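Local coordinates for protein mialostatin (Ixodes ricinus, PDB 6ZTK) that inhibits papain-like cysteine cathepsins, both the tick's own midgut digestive enzymes and those of the host, and so restrains proteolysis of blood proteins, at residues A[61-66]-A[97-102]; A[67-72]-A[81-86]; A[116-121]-A[129-134]. All blocks are in the same frame, centred on the assembly; numbering follows the deposited sequence. Where two conformers were deposited one is given.

Contact 1: residues A[61-66]-A[97-102]; sequences YDTVLE and VEYSKE. With SO4 (sulfate ion), chain D.
The ring of Y61 receives Y99 over one face: Y99 CB stands 4.2 Å from the centroid of the Y61 ring, almost on its normal, a CH-pi contact. The Y99 ring runs on toward the backbone end of Y61, turning an edge to that face, and its CD2 comes 3.8 Å from Y61 CB. The two planes meet at 72°, an edge-to-face pair. At the edge of the Y61 ring V97 adds CG1, 4.1 Å from Y61 CE2. Y99 has its own edge occupied by T63 OG1 and Y61 CB, while D62 O approaches Y99 CE2 obliquely. With CG anti to the backbone N (chi1 177°), the Y99 side chain runs from the loop alongside the strand, past D62 O, to T63. Tyrosine suits both places, since each ring packs as a hydrocarbon plate and carries a hydroxyl to a polar neighbour. In the cystatin fold, strand 60-74 belongs to the antiparallel sheet that wraps helix 41-52, and segment 97-102, part of the long connection between strands 78-92 and 113-122, lies against the beginning of that strand. Y99 OH bonds to H48 ND1 of the helix and lies 2.8 Å from T63 OG1, so strand, loop and helix meet at one hydroxyl. Threonine, short and branched at CB, sets a hydroxyl there; a water joins T63 OG1 to K101 O. A second water links Y61 OH to V97 O, giving the Y61 phenol a polar connection to the loop backbone. D62 turns away from the loop and forms a salt bridge with R58. K101, extended beyond CG, brings NZ to a weak 3.4 Å bond with O4 of a sulfate ion, probably from the crystallisation liquor, which H48 NE2 also binds.

Contact 2: residues A[67-72]-A[81-86]; sequences LLEVQT and KLKFTT
V70 and L82 form the close-packed centre of one sheet face, lying side by side with V70 CG2 3.8 Å from L82 CD2. L67 joins them: with CG anti to the backbone N (chi1 -179°), it sends CD1 to within 4.1 Å of F84 CB. Branched aliphatic chains and a phenylalanine suit this face because helix 41-52 covers it, F43 touching L67 and V70, L46 touching L82, and V51 touching F84. The other face, bearing E69, Q71, K81 and K83, is looser and more polar. Q71 and K81 run alongside each other, Q71 OE1 lying 3.7 Å from K81 CD, and a water bridges Q71 OE1 to K81 O. E69 and K83 touch through their CB atoms, while E69 OE1 stays 5.1 Å from K83 NZ, too far for a salt bridge. Between the faces, the backbone bonds of Q71 with K81 are nearly straight. Farther along, K83 O takes two donors, L68 N at 2.8 Å in the carbonyl plane and E69 N at 3.2 Å, tilted 20° from it. L68 and E69 thus share K83 as partner, a classic beta bulge in the antiparallel hairpin of strands 60-74 and 78-92 of the cystatin fold.

Contact 3: residues A[116-121]-A[129-134]; sequences TSIIYT and RVLSYH. With TRT (fragment of triton X-100), chain C.
The C-terminal beta hairpin of the cystatin sheet, strands 113-122 and 127-136, is joined here with a classic beta bulge, where the two residues L131 and S132 stand opposite the single residue I118. I118 O accepts L131 N at 2.8 Å, and S132 N weakly. Across the bulge, S132 O is gripped twice: S117 OG donates to it at 2.8 Å in the carbonyl plane, whereas I118 N, at 3.2 Å, sits well above that plane. S117 has OG anti to its own nitrogen (chi1 -179°), directing the hydroxyl across to the neighbouring strand; a small serine fits this buried place, where it also touches V130 CG1 and Y133 CD2. S132 OG, 3.5 Å from I118 CB, takes a weak bond from I118 N and shares a water with T116 O. Strand 127-136 is the sheet's outermost strand on this side, and the concave face carrying S117, I119, V130 and Y133 lies against helix 41-52. I119 meets L46, and V130 meets Y49. L131, in the bulge, leans beside the face of I118 and Y120, its CD1 3.8 Å from Y120 CB and 4.1 Å from I118 CG2, forming an apolar patch that binds a Triton X-100 fragment. Detergent atom C16 stands 3.7 Å above the centre of the Y120 ring, and C12 is 3.6 Å from L131 CD1. W33 and Q73 complete that pocket with R129, whose modelled overlap with the detergent is doubtful.

From the N terminus the chain passes through strand 34-36 and helix 41-52 into strand 60-74, which supplies the first segments of contacts 1 and 2. Contact 2 closes first, after the short turn to strand 78-92, nested inside the longer loop that contact 1 closes when 97-102 returns to strand 60-74. Contact 3 follows in series, closing the last hairpin. The short turn carries the QxVxG-type first binding loop (Q73 and A76 lie in it) and the turn of the last hairpin the Pro-Trp loop; both probably enter the protease active-site cleft, as in other cystatins. Contacts 1 and 2 touch where L65 and E66 meet T85, contacts 2 and 3 where L82 N meets S117 O.

Contact 1: residues A[61-66]-A[97-102]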
loop_
_atom_site.group_PDB
_atom_site.type_symbol
_atom_site.label_atom_id
_atom_site.label_comp_id
_atom_site.label_asym_id
_atom_site.label_seq_id
_atom_site.Cartn_x
_atom_site.Cartn_y
_atom_site.Cartn_z
ATOM N N TYR A 61 0.860 4.592 11.683
ATOM C CA TYR A 61 0.801 4.125 10.291
ATOM C C TYR A 61 1.436 2.734 10.170
ATOM O O TYR A 61 2.495 2.481 10.787
ATOM C CB TYR A 61 1.433 5.086 9.292
ATOM C CG TYR A 61 0.658 6.357 9.078
ATOM C CD1 TYR A 61 -0.495 6.367 8.320
ATOM C CD2 TYR A 61 1.116 7.544 9.600
ATOM C CE1 TYR A 61 -1.190 7.557 8.089
ATOM C CE2 TYR A 61 0.453 8.736 9.394
ATOM C CZ TYR A 61 -0.724 8.732 8.645
ATOM O OH TYR A 61 -1.421 9.916 8.462
ATOM N N ASP A 62 0.818 1.864 9.365
ATOM C CA ASP A 62 1.618 0.753 8.792
ATOM C C ASP A 62 2.598 1.290 7.770
ATOM O O ASP A 62 2.427 2.394 7.179
ATOM C CB ASP A 62 0.696 -0.306 8.197
ATOM C CG ASP A 62 -0.019 -1.033 9.280
ATOM O OD1 ASP A 62 0.581 -1.255 10.388
ATOM O OD2 ASP A 62 -1.254 -1.284 9.021
ATOM N N THR A 63 3.574 0.444 7.383
ATOM C CA THR A 63 4.391 0.689 6.219
ATOM C C THR A 63 4.564 -0.611 5.434
ATOM O O THR A 63 4.199 -1.667 5.964
ATOM C CB THR A 63 5.736 1.359 6.578
ATOM O OG1 THR A 63 6.353 1.809 5.384
ATOM C CG2 THR A 63 6.684 0.441 7.324
ATOM N N VAL A 64 4.964 -0.468 4.203
ATOM C CA VAL A 64 5.162 -1.608 3.255
ATOM C C VAL A 64 6.516 -2.255 3.513
ATOM O O VAL A 64 7.566 -1.514 3.496
ATOM C CB VAL A 64 5.058 -1.166 1.806
ATOM C CG1 VAL A 64 5.168 -2.368 0.892
ATOM C CG2 VAL A 64 3.764 -0.431 1.506
ATOM N N LEU A 65 6.511 -3.578 3.677
ATOM C CA LEU A 65 7.802 -4.344 3.656
ATOM C C LEU A 65 8.137 -4.823 2.259
ATOM O O LEU A 65 9.243 -4.515 1.740
ATOM C CB LEU A 65 7.715 -5.516 4.612
ATOM C CG LEU A 65 7.720 -5.200 6.087
ATOM C CD1 LEU A 65 7.455 -6.443 6.913
ATOM C CD2 LEU A 65 9.066 -4.557 6.498
ATOM N N GLU A 66 7.221 -5.487 1.575
ATOM C CA GLU A 66 7.504 -6.032 0.245
ATOM C C GLU A 66 6.238 -5.961 -0.622
ATOM O O GLU A 66 5.171 -6.399 -0.145
ATOM C CB GLU A 66 7.955 -7.481 0.379
ATOM C CG GLU A 66 8.349 -8.125 -0.907
ATOM C CD GLU A 66 8.908 -9.536 -0.747
ATOM O OE1 GLU A 66 8.886 -10.070 0.386
ATOM O OE2 GLU A 66 9.260 -10.139 -1.789
ATOM N N VAL A 97 1.950 14.193 11.473
ATOM C CA VAL A 97 3.043 13.810 10.525
ATOM C C VAL A 97 2.424 13.457 9.170
ATOM O O VAL A 97 1.463 12.771 9.140
ATOM C CB VAL A 97 3.897 12.635 11.063
ATOM C CG1 VAL A 97 3.193 11.274 11.042
ATOM C CG2 VAL A 97 5.196 12.520 10.298
ATOM N N GLU A 98 3.022 13.923 8.077
ATOM C CA GLU A 98 2.730 13.421 6.716
ATOM C C GLU A 98 3.383 12.039 6.562
ATOM O O GLU A 98 4.610 11.927 6.823
ATOM C CB GLU A 98 3.312 14.454 5.745
ATOM C CG GLU A 98 3.015 14.228 4.281
ATOM C CD GLU A 98 3.796 15.160 3.348
ATOM O OE1 GLU A 98 4.325 16.207 3.816
ATOM O OE2 GLU A 98 3.899 14.833 2.150
ATOM N N TYR A 99 2.650 11.011 6.087
ATOM C CA TYR A 99 3.267 9.686 5.829
ATOM C C TYR A 99 4.278 9.868 4.699
ATOM O O TYR A 99 3.936 10.473 3.660
ATOM C CB TYR A 99 2.221 8.630 5.436
ATOM C CG TYR A 99 2.828 7.288 5.094
ATOM C CD1 TYR A 99 3.341 7.049 3.825
ATOM C CD2 TYR A 99 2.958 6.303 6.056
ATOM C CE1 TYR A 99 3.984 5.862 3.512
ATOM C CE2 TYR A 99 3.626 5.125 5.766
ATOM C CZ TYR A 99 4.140 4.912 4.504
ATOM O OH TYR A 99 4.763 3.737 4.200
ATOM N N SER A 100 5.442 9.247 4.845
ATOM C CA SER A 100 6.394 8.957 3.745
ATOM C C SER A 100 7.146 7.670 4.057
ATOM O O SER A 100 7.261 7.279 5.239
ATOM C CB SER A 100 7.356 10.131 3.534
ATOM O OG SER A 100 8.335 10.146 4.565
ATOM N N LYS A 101 7.570 6.951 2.991
ATOM C CA LYS A 101 8.393 5.737 3.098
ATOM C C LYS A 101 9.661 6.071 3.920
ATOM O O LYS A 101 10.030 5.285 4.789
ATOM C CB LYS A 101 8.805 5.253 1.693
ATOM C CG LYS A 101 9.903 4.188 1.685
ATOM C CD LYS A 101 10.242 3.684 0.301
ATOM C CE LYS A 101 11.448 2.767 0.267
ATOM N NZ LYS A 101 12.020 2.677 -1.103
ATOM N N GLU A 102 10.283 7.157 3.595
ATOM C CA GLU A 102 11.575 7.511 4.287
ATOM C C GLU A 102 11.381 7.707 5.818
ATOM O O GLU A 102 12.152 7.165 6.701
ATOM C CB GLU A 102 12.107 8.806 3.674
ATOM C CG GLU A 102 12.139 8.774 2.162
ATOM C CD GLU A 102 11.119 9.693 1.498
ATOM O OE1 GLU A 102 9.958 9.277 1.230
ATOM O OE2 GLU A 102 11.487 10.871 1.283
HETATM S S SO4 D . 9.334 -0.392 -0.744
HETATM O O1 SO4 D . 8.677 -0.249 0.536
HETATM O O2 SO4 D . 8.756 -1.498 -1.484
HETATM O O3 SO4 D . 10.729 -0.654 -0.501
HETATM O O4 SO4 D . 9.205 0.825 -1.521
HETATM O O HOH W 1 -0.755 11.905 10.103
HETATM O O HOH W 2 9.039 2.730 5.063
#

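Contact 2: residues A[67-72]-A[81-86]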
loop_
_atom_site.group_PDB
_atom_site.type_symbol
_atom_site.label_atom_id
_atom_site.label_comp_id
_atom_site.label_asym_id
_atom_site.label_seq_id
_atom_site.Cartn_x
_atom_site.Cartn_y
_atom_site.Cartn_z
ATOM N N LEU A 67 6.414 -5.503 -1.851
ATOM C CA LEU A 67 5.351 -5.637 -2.877
ATOM C C LEU A 67 5.492 -7.018 -3.470
ATOM O O LEU A 67 6.558 -7.350 -4.085
ATOM C CB LEU A 67 5.472 -4.508 -3.888
ATOM C CG LEU A 67 4.439 -4.501 -5.001
ATOM C CD1 LEU A 67 3.014 -4.383 -4.468
ATOM C CD2 LEU A 67 4.712 -3.359 -5.957
ATOM N N LEU A 68 4.465 -7.814 -3.338
ATOM C CA LEU A 68 4.479 -9.218 -3.799
ATOM C C LEU A 68 3.962 -9.361 -5.204
ATOM O O LEU A 68 4.462 -10.228 -5.942
ATOM C CB LEU A 68 3.650 -10.075 -2.865
ATOM C CG LEU A 68 4.095 -10.124 -1.412
ATOM C CD1 LEU A 68 3.076 -10.855 -0.587
ATOM C CD2 LEU A 68 5.460 -10.807 -1.267
ATOM N N GLU A 69 2.874 -8.659 -5.530
ATOM C CA GLU A 69 2.163 -8.850 -6.796
ATOM C C GLU A 69 1.526 -7.525 -7.210
ATOM O O GLU A 69 1.056 -6.800 -6.355
ATOM C CB GLU A 69 1.088 -9.918 -6.725
ATOM C CG GLU A 69 0.446 -10.287 -8.043
ATOM C CD GLU A 69 -0.559 -11.437 -7.959
ATOM O OE1 GLU A 69 -0.827 -11.973 -6.822
ATOM O OE2 GLU A 69 -1.181 -11.713 -9.036
ATOM N N VAL A 70 1.554 -7.280 -8.518
ATOM C CA VAL A 70 0.873 -6.115 -9.140
ATOM C C VAL A 70 0.107 -6.598 -10.343
ATOM O O VAL A 70 0.719 -7.260 -11.206
ATOM C CB VAL A 70 1.866 -5.049 -9.590
ATOM C CG1 VAL A 70 1.141 -3.882 -10.276
ATOM C CG2 VAL A 70 2.658 -4.559 -8.452
ATOM N N GLN A 71 -1.171 -6.279 -10.413
ATOM C CA GLN A 71 -1.946 -6.516 -11.640
ATOM C C GLN A 71 -2.627 -5.202 -12.024
ATOM O O GLN A 71 -2.915 -4.377 -11.130
ATOM C CB GLN A 71 -3.020 -7.570 -11.413
ATOM C CG GLN A 71 -2.426 -8.977 -11.153
ATOM C CD GLN A 71 -3.516 -9.809 -10.526
ATOM O OE1 GLN A 71 -3.891 -9.623 -9.368
ATOM N NE2 GLN A 71 -4.046 -10.717 -11.308
ATOM N N THR A 72 -2.923 -5.053 -13.310
ATOM C CA THR A 72 -3.526 -3.802 -13.816
ATOM C C THR A 72 -4.715 -4.090 -14.709
ATOM O O THR A 72 -4.786 -5.139 -15.391
ATOM C CB THR A 72 -2.481 -2.940 -14.513
ATOM O OG1 THR A 72 -1.981 -3.713 -15.609
ATOM C CG2 THR A 72 -1.394 -2.436 -13.616
ATOM N N LYS A 81 -4.099 -3.457 -8.813
ATOM C CA LYS A 81 -4.407 -4.383 -7.717
ATOM C C LYS A 81 -3.062 -4.827 -7.138
ATOM O O LYS A 81 -2.276 -5.476 -7.863
ATOM C CB LYS A 81 -5.245 -5.578 -8.187
ATOM C CG LYS A 81 -5.562 -6.544 -7.075
ATOM C CD LYS A 81 -6.502 -7.655 -7.580
ATOM C CE LYS A 81 -6.742 -8.663 -6.479
ATOM N NZ LYS A 81 -7.510 -9.836 -6.979
ATOM N N LEU A 82 -2.796 -4.400 -5.911
ATOM C CA LEU A 82 -1.474 -4.578 -5.255
ATOM C C LEU A 82 -1.614 -5.552 -4.105
ATOM O O LEU A 82 -2.512 -5.391 -3.253
ATOM C CB LEU A 82 -0.998 -3.227 -4.747
ATOM C CG LEU A 82 -0.985 -2.106 -5.768
ATOM C CD1 LEU A 82 -0.545 -0.805 -5.068
ATOM C CD2 LEU A 82 -0.063 -2.406 -6.898
ATOM N N LYS A 83 -0.663 -6.485 -4.021
ATOM C CA LYS A 83 -0.576 -7.381 -2.858
ATOM C C LYS A 83 0.774 -7.203 -2.190
ATOM O O LYS A 83 1.756 -7.250 -2.906
ATOM C CB LYS A 83 -0.744 -8.840 -3.270
ATOM C CG LYS A 83 -0.713 -9.797 -2.089
ATOM C CD LYS A 83 -0.737 -11.253 -2.594
ATOM C CE LYS A 83 -0.644 -12.229 -1.440
ATOM N NZ LYS A 83 -0.615 -13.627 -1.957
ATOM N N PHE A 84 0.777 -6.849 -0.924
ATOM C CA PHE A 84 2.028 -6.469 -0.260
ATOM C C PHE A 84 1.971 -6.790 1.206
ATOM O O PHE A 84 0.901 -6.830 1.819
ATOM C CB PHE A 84 2.280 -4.971 -0.505
ATOM C CG PHE A 84 1.129 -4.069 -0.183
ATOM C CD1 PHE A 84 0.939 -3.513 1.080
ATOM C CD2 PHE A 84 0.223 -3.816 -1.171
ATOM C CE1 PHE A 84 -0.158 -2.722 1.376
ATOM C CE2 PHE A 84 -0.887 -3.049 -0.887
ATOM C CZ PHE A 84 -1.073 -2.496 0.383
ATOM N N THR A 85 3.125 -7.016 1.812
ATOM C CA THR A 85 3.211 -7.207 3.263
ATOM C C THR A 85 3.402 -5.866 3.976
ATOM O O THR A 85 4.037 -4.964 3.386
ATOM C CB THR A 85 4.348 -8.193 3.626
ATOM O OG1 THR A 85 5.545 -7.690 3.040
ATOM C CG2 THR A 85 4.021 -9.565 3.124
ATOM N N THR A 86 2.888 -5.740 5.171
ATOM C CA THR A 86 2.992 -4.535 5.997
ATOM C C THR A 86 3.506 -4.893 7.400
ATOM O O THR A 86 3.390 -6.061 7.842
ATOM C CB THR A 86 1.681 -3.730 6.093
ATOM O OG1 THR A 86 0.695 -4.470 6.811
ATOM C CG2 THR A 86 1.190 -3.370 4.708
HETATM O O HOH W 3 -2.295 -8.352 -7.509
#

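Contact 3: residues A[116-121]-A[129-134]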
loop_
_atom_site.group_PDB
_atom_site.type_symbol
_atom_site.label_atom_id
_atom_site.label_comp_id
_atom_site.label_asym_id
_atom_site.label_seq_id
_atom_site.Cartn_x
_atom_site.Cartn_y
_atom_site.Cartn_z
ATOM N N THR A 116 -4.175 -6.669 0.305
ATOM C CA THR A 116 -4.538 -6.435 -1.088
ATOM C C THR A 116 -5.252 -5.101 -1.150
ATOM O O THR A 116 -6.239 -4.906 -0.390
ATOM C CB THR A 116 -5.393 -7.584 -1.634
ATOM O OG1 THR A 116 -4.591 -8.784 -1.544
ATOM C CG2 THR A 116 -5.773 -7.367 -3.071
ATOM N N SER A 117 -4.861 -4.244 -2.079
ATOM C CA SER A 117 -5.501 -2.919 -2.251
ATOM C C SER A 117 -5.666 -2.641 -3.725
ATOM O O SER A 117 -4.751 -2.912 -4.488
ATOM C CB SER A 117 -4.669 -1.853 -1.590
ATOM O OG SER A 117 -5.269 -0.571 -1.716
ATOM N N ILE A 118 -6.865 -2.152 -4.105
ATOM C CA ILE A 118 -7.090 -1.679 -5.479
ATOM C C ILE A 118 -7.074 -0.151 -5.484
ATOM O O ILE A 118 -7.801 0.433 -4.692
ATOM C CB ILE A 118 -8.388 -2.232 -6.044
ATOM C CG1 ILE A 118 -8.300 -3.752 -6.135
ATOM C CG2 ILE A 118 -8.640 -1.606 -7.383
ATOM C CD1 ILE A 118 -9.626 -4.416 -6.460
ATOM N N ILE A 119 -6.285 0.413 -6.373
ATOM C CA ILE A 119 -6.165 1.877 -6.532
ATOM C C ILE A 119 -6.670 2.242 -7.929
ATOM O O ILE A 119 -6.180 1.689 -8.929
ATOM C CB ILE A 119 -4.739 2.339 -6.303
ATOM C CG1 ILE A 119 -4.264 1.925 -4.910
ATOM C CG2 ILE A 119 -4.643 3.839 -6.485
ATOM C CD1 ILE A 119 -2.898 2.424 -4.659
ATOM N N TYR A 120 -7.599 3.178 -7.949
ATOM C CA TYR A 120 -8.108 3.780 -9.208
ATOM C C TYR A 120 -7.287 5.026 -9.510
ATOM O O TYR A 120 -7.121 5.869 -8.606
ATOM C CB TYR A 120 -9.562 4.139 -9.024
ATOM C CG TYR A 120 -10.183 4.963 -10.099
ATOM C CD1 TYR A 120 -10.496 4.410 -11.319
ATOM C CD2 TYR A 120 -10.491 6.279 -9.858
ATOM C CE1 TYR A 120 -11.084 5.136 -12.333
ATOM C CE2 TYR A 120 -11.092 7.040 -10.866
ATOM C CZ TYR A 120 -11.390 6.460 -12.089
ATOM O OH TYR A 120 -12.018 7.210 -13.057
ATOM N N THR A 121 -6.801 5.171 -10.721
ATOM C CA THR A 121 -6.079 6.400 -11.101
ATOM C C THR A 121 -6.613 6.966 -12.397
ATOM O O THR A 121 -7.121 6.241 -13.273
ATOM C CB THR A 121 -4.580 6.134 -11.247
ATOM O OG1 THR A 121 -4.269 5.410 -12.437
ATOM C CG2 THR A 121 -4.004 5.393 -10.070
ATOM N N ARG A 129 -7.071 7.131 -6.050
ATOM C CA ARG A 129 -8.081 6.857 -5.016
ATOM C C ARG A 129 -8.002 5.388 -4.642
ATOM O O ARG A 129 -8.080 4.536 -5.519
ATOM C CB ARG A 129 -9.498 7.155 -5.522
ATOM C CG ARG A 129 -10.624 6.695 -4.613
ATOM C CD ARG A 129 -11.945 6.983 -5.310
ATOM N NE ARG A 129 -13.135 6.602 -4.573
ATOM C CZ ARG A 129 -14.364 6.962 -4.939
ATOM N NH1 ARG A 129 -14.525 7.690 -6.034
ATOM N NH2 ARG A 129 -15.413 6.583 -4.230
ATOM N N VAL A 130 -7.872 5.126 -3.354
ATOM C CA VAL A 130 -7.960 3.726 -2.885
ATOM C C VAL A 130 -9.409 3.268 -2.928
ATOM O O VAL A 130 -10.247 3.863 -2.233
ATOM C CB VAL A 130 -7.384 3.570 -1.476
ATOM C CG1 VAL A 130 -7.604 2.151 -0.964
ATOM C CG2 VAL A 130 -5.909 3.918 -1.452
ATOM N N LEU A 131 -9.698 2.233 -3.696
ATOM C CA LEU A 131 -11.080 1.677 -3.728
ATOM C C LEU A 131 -11.291 0.602 -2.671
ATOM O O LEU A 131 -12.408 0.425 -2.191
ATOM C CB LEU A 131 -11.342 1.076 -5.099
ATOM C CG LEU A 131 -11.275 2.013 -6.295
ATOM C CD1 LEU A 131 -11.624 1.244 -7.569
ATOM C CD2 LEU A 131 -12.214 3.177 -6.073
ATOM N N SER A 132 -10.250 -0.151 -2.337
ATOM C CA SER A 132 -10.364 -1.250 -1.380
ATOM C C SER A 132 -9.015 -1.431 -0.677
ATOM O O SER A 132 -7.979 -1.132 -1.295
ATOM C CB SER A 132 -10.807 -2.534 -2.066
ATOM O OG SER A 132 -9.844 -2.987 -2.936
ATOM N N TYR A 133 -9.077 -1.948 0.546
ATOM C CA TYR A 133 -7.829 -2.291 1.306
ATOM C C TYR A 133 -8.233 -3.333 2.315
ATOM O O TYR A 133 -9.061 -3.030 3.216
ATOM C CB TYR A 133 -7.246 -1.025 1.937
ATOM C CG TYR A 133 -5.896 -1.223 2.592
ATOM C CD1 TYR A 133 -5.765 -1.870 3.813
ATOM C CD2 TYR A 133 -4.782 -0.667 2.011
ATOM C CE1 TYR A 133 -4.516 -1.998 4.412
ATOM C CE2 TYR A 133 -3.517 -0.765 2.612
ATOM C CZ TYR A 133 -3.408 -1.455 3.793
ATOM O OH TYR A 133 -2.153 -1.544 4.381
ATOM N N HIS A 134 -7.716 -4.543 2.177
ATOM C CA HIS A 134 -8.048 -5.615 3.113
ATOM C C HIS A 134 -6.820 -6.465 3.399
ATOM O O HIS A 134 -6.094 -6.734 2.467
ATOM C CB HIS A 134 -9.170 -6.489 2.556
ATOM C CG HIS A 134 -9.573 -7.569 3.494
ATOM N ND1 HIS A 134 -9.095 -8.877 3.365
ATOM C CD2 HIS A 134 -10.337 -7.539 4.608
ATOM C CE1 HIS A 134 -9.605 -9.603 4.353
ATOM N NE2 HIS A 134 -10.333 -8.816 5.122
HETATM O O24 TRT C . -18.569 6.816 -5.169
HETATM C C23 TRT C . -17.563 7.483 -5.875
HETATM C C22 TRT C . -16.265 7.234 -5.147
HETATM O O21 TRT C . -15.296 6.680 -6.034
HETATM C C20 TRT C . -15.308 5.259 -6.119
HETATM C C19 TRT C . -15.461 4.843 -7.566
HETATM O O18 TRT C . -14.418 5.414 -8.345
HETATM C C17 TRT C . -14.697 5.448 -9.749
HETATM C C16 TRT C . -14.189 4.205 -10.469
HETATM O O15 TRT C . -14.218 3.085 -9.574
HETATM C C12 TRT C . -14.175 1.808 -10.093
HETATM C C13 TRT C . -13.380 1.453 -11.169
HETATM C C14 TRT C . -13.378 0.144 -11.634
HETATM C C11 TRT C . -14.932 0.841 -9.464
HETATM C C10 TRT C . -14.895 -0.463 -9.917
HETATM C C9 TRT C . -14.152 -0.846 -11.022
HETATM C C6 TRT C . -14.237 -2.278 -11.577
HETATM C C8 TRT C . -15.293 -2.091 -12.667
HETATM C C7 TRT C . -14.801 -3.324 -10.603
HETATM C C5 TRT C . -12.983 -2.747 -12.362
HETATM C C1 TRT C . -11.687 -3.231 -11.678
HETATM C C2 TRT C . -11.887 -4.662 -11.192
HETATM C C4 TRT C . -11.322 -2.352 -10.498
HETATM C C3 TRT C . -10.535 -3.189 -12.687
HETATM O O HOH W 4 -8.667 -4.988 -1.742
#